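Local coordinates for pentacotripeptide-repeat region of PRORP domain-containing protein (Brachypodium distachyon, PDB 4ME2) that probably binds RNA in a sequence-specific manner, as a chloroplast pentatricopeptide repeat protein associated with group II intron RNA, at residues Ala141-Phe146 with Ala184-Arg189. Numbering follows the deposited sequence.
Sequences ALVEAF and ARAAWR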
loop_
_atom_site.group_PDB
_atom_site.type_symbol
_atom_site.label_atom_id
_atom_site.label_comp_id
_atom_site.label_asym_id
_atom_site.label_seq_id
_atom_site.Cartn_x
_atom_site.Cartn_y
_atom_site.Cartn_z
ATOM N N ALA A 141 -3.684 -7.312 1.270
ATOM C CA ALA A 141 -2.422 -7.936 1.640
ATOM C C ALA A 141 -1.273 -6.927 1.627
ATOM O O ALA A 141 -0.410 -6.965 2.505
ATOM C CB ALA A 141 -2.115 -9.128 0.736
ATOM N N LEU A 142 -1.277 -6.022 0.651
ATOM C CA LEU A 142 -0.257 -4.975 0.581
ATOM C C LEU A 142 -0.306 -4.087 1.825
ATOM O O LEU A 142 0.741 -3.697 2.360
ATOM C CB LEU A 142 -0.426 -4.139 -0.692
ATOM C CG LEU A 142 0.527 -2.947 -0.869
ATOM C CD1 LEU A 142 1.979 -3.410 -0.906
ATOM C CD2 LEU A 142 0.168 -2.157 -2.117
ATOM N N VAL A 143 -1.518 -3.785 2.292
ATOM C CA VAL A 143 -1.687 -2.964 3.489
ATOM C C VAL A 143 -1.174 -3.687 4.735
ATOM O O VAL A 143 -0.500 -3.081 5.567
ATOM C CB VAL A 143 -3.137 -2.471 3.659
ATOM C CG1 VAL A 143 -3.346 -1.870 5.039
ATOM C CG2 VAL A 143 -3.457 -1.444 2.586
ATOM N N GLU A 144 -1.465 -4.980 4.853
ATOM C CA GLU A 144 -0.889 -5.772 5.939
ATOM C C GLU A 144 0.637 -5.759 5.890
ATOM O O GLU A 144 1.283 -5.660 6.932
ATOM C CB GLU A 144 -1.409 -7.210 5.921
ATOM C CG GLU A 144 -2.892 -7.324 6.228
ATOM C CD GLU A 144 -3.264 -6.741 7.575
ATOM O OE1 GLU A 144 -2.660 -7.149 8.593
ATOM O OE2 GLU A 144 -4.165 -5.880 7.623
ATOM N N ALA A 145 1.203 -5.836 4.684
ATOM C CA ALA A 145 2.657 -5.839 4.503
ATOM C C ALA A 145 3.276 -4.502 4.902
ATOM O O ALA A 145 4.365 -4.467 5.474
ATOM C CB ALA A 145 3.030 -6.209 3.069
ATOM N N PHE A 146 2.572 -3.415 4.608
ATOM C CA PHE A 146 3.013 -2.080 4.980
ATOM C C PHE A 146 3.034 -1.947 6.499
ATOM O O PHE A 146 4.019 -1.489 7.070
ATOM C CB PHE A 146 2.091 -1.031 4.351
ATOM C CG PHE A 146 2.274 0.363 4.896
ATOM C CD1 PHE A 146 3.538 0.949 4.967
ATOM C CD2 PHE A 146 1.173 1.106 5.305
ATOM C CE1 PHE A 146 3.699 2.240 5.455
ATOM C CE2 PHE A 146 1.323 2.401 5.788
ATOM C CZ PHE A 146 2.589 2.967 5.865
ATOM N N ALA A 184 -12.429 -1.085 2.966
ATOM C CA ALA A 184 -12.758 -0.495 4.258
ATOM C C ALA A 184 -11.930 -1.048 5.405
ATOM O O ALA A 184 -11.398 -0.288 6.215
ATOM C CB ALA A 184 -14.238 -0.670 4.546
ATOM N N ARG A 185 -11.835 -2.371 5.480
ATOM C CA ARG A 185 -11.059 -3.006 6.535
ATOM C C ARG A 185 -9.588 -2.587 6.471
ATOM O O ARG A 185 -8.979 -2.289 7.504
ATOM C CB ARG A 185 -11.199 -4.533 6.454
ATOM C CG ARG A 185 -10.423 -5.302 7.516
ATOM C CD ARG A 185 -10.806 -4.886 8.928
ATOM N NE ARG A 185 -12.228 -5.091 9.206
ATOM C CZ ARG A 185 -12.873 -4.584 10.250
ATOM N NH1 ARG A 185 -12.232 -3.832 11.135
ATOM N NH2 ARG A 185 -14.170 -4.828 10.405
ATOM N N ALA A 186 -9.031 -2.574 5.260
ATOM C CA ALA A 186 -7.654 -2.121 5.038
ATOM C C ALA A 186 -7.452 -0.681 5.521
ATOM O O ALA A 186 -6.472 -0.386 6.212
ATOM C CB ALA A 186 -7.259 -2.266 3.571
ATOM N N ALA A 187 -8.384 0.208 5.176
ATOM C CA ALA A 187 -8.302 1.600 5.627
ATOM C C ALA A 187 -8.342 1.672 7.160
ATOM O O ALA A 187 -7.527 2.358 7.797
ATOM C CB ALA A 187 -9.423 2.433 5.007
ATOM N N TRP A 188 -9.282 0.947 7.756
ATOM C CA TRP A 188 -9.353 0.881 9.204
ATOM C C TRP A 188 -8.052 0.387 9.802
ATOM O O TRP A 188 -7.562 0.954 10.784
ATOM C CB TRP A 188 -10.519 0.016 9.649
ATOM C CG TRP A 188 -10.492 -0.180 11.124
ATOM C CD1 TRP A 188 -10.106 -1.315 11.823
ATOM C CD2 TRP A 188 -10.786 0.821 12.141
ATOM N NE1 TRP A 188 -10.179 -1.097 13.170
ATOM C CE2 TRP A 188 -10.586 0.162 13.428
ATOM C CE3 TRP A 188 -11.214 2.140 12.113
ATOM C CZ2 TRP A 188 -10.795 0.822 14.628
ATOM C CZ3 TRP A 188 -11.425 2.795 13.327
ATOM C CH2 TRP A 188 -11.219 2.151 14.553
ATOM N N ARG A 189 -7.480 -0.663 9.213
ATOM C CA ARG A 189 -6.225 -1.227 9.715
ATOM C C ARG A 189 -5.141 -0.160 9.801
ATOM O O ARG A 189 -4.483 -0.027 10.834
ATOM C CB ARG A 189 -5.757 -2.414 8.859
ATOM C CG ARG A 189 -6.398 -3.748 9.227
ATOM C CD ARG A 189 -5.391 -4.741 9.813
ATOM N NE ARG A 189 -4.608 -4.195 10.915
ATOM C CZ ARG A 189 -3.341 -4.510 11.186
ATOM N NH1 ARG A 189 -2.667 -5.367 10.431
ATOM N NH2 ARG A 189 -2.735 -3.947 12.220
#
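The guanidinium of Arg189 receives the carboxylate of Glu144 at its edge rather than over a face, and the two flat groups are turned 35° against each other. The salt bridge is short, 2.6 Å from Arg189 NH1 to Glu144 OE1, but its hydrogen bond is bent, with 133° at the hydrogen. OE1 lies almost in the guanidinium plane, whereas NH1 reaches the syn side of OE1 from somewhat above the carboxylate plane. Glu144 bends at chi2 (-58°), which brings its carboxylate round to the neighbouring helix; Arg189 is bent at chi2 and chi3, though the detail of its fit against Glu144 is doubtful. The two side chains cross nearly at right angles. Beneath this partly exposed ion pair the remaining contact is small and mostly apolar. Val143 turns both methyls to Ala186, CG2 lying 4.0 Å from Ala186 CB and CG1 3.7 Å from Ala186 O; the small alanine is consistent with the close backbones, 6.2 Å between the CA atoms of Val143 and Ala186. Leu178 of helix 168-180 touches both Val143 and Ala187. The pair illustrates how helices 133-151 and 184-197 pack side by side in the helix-turn-helix repeats of a pentatricopeptide repeat solenoid.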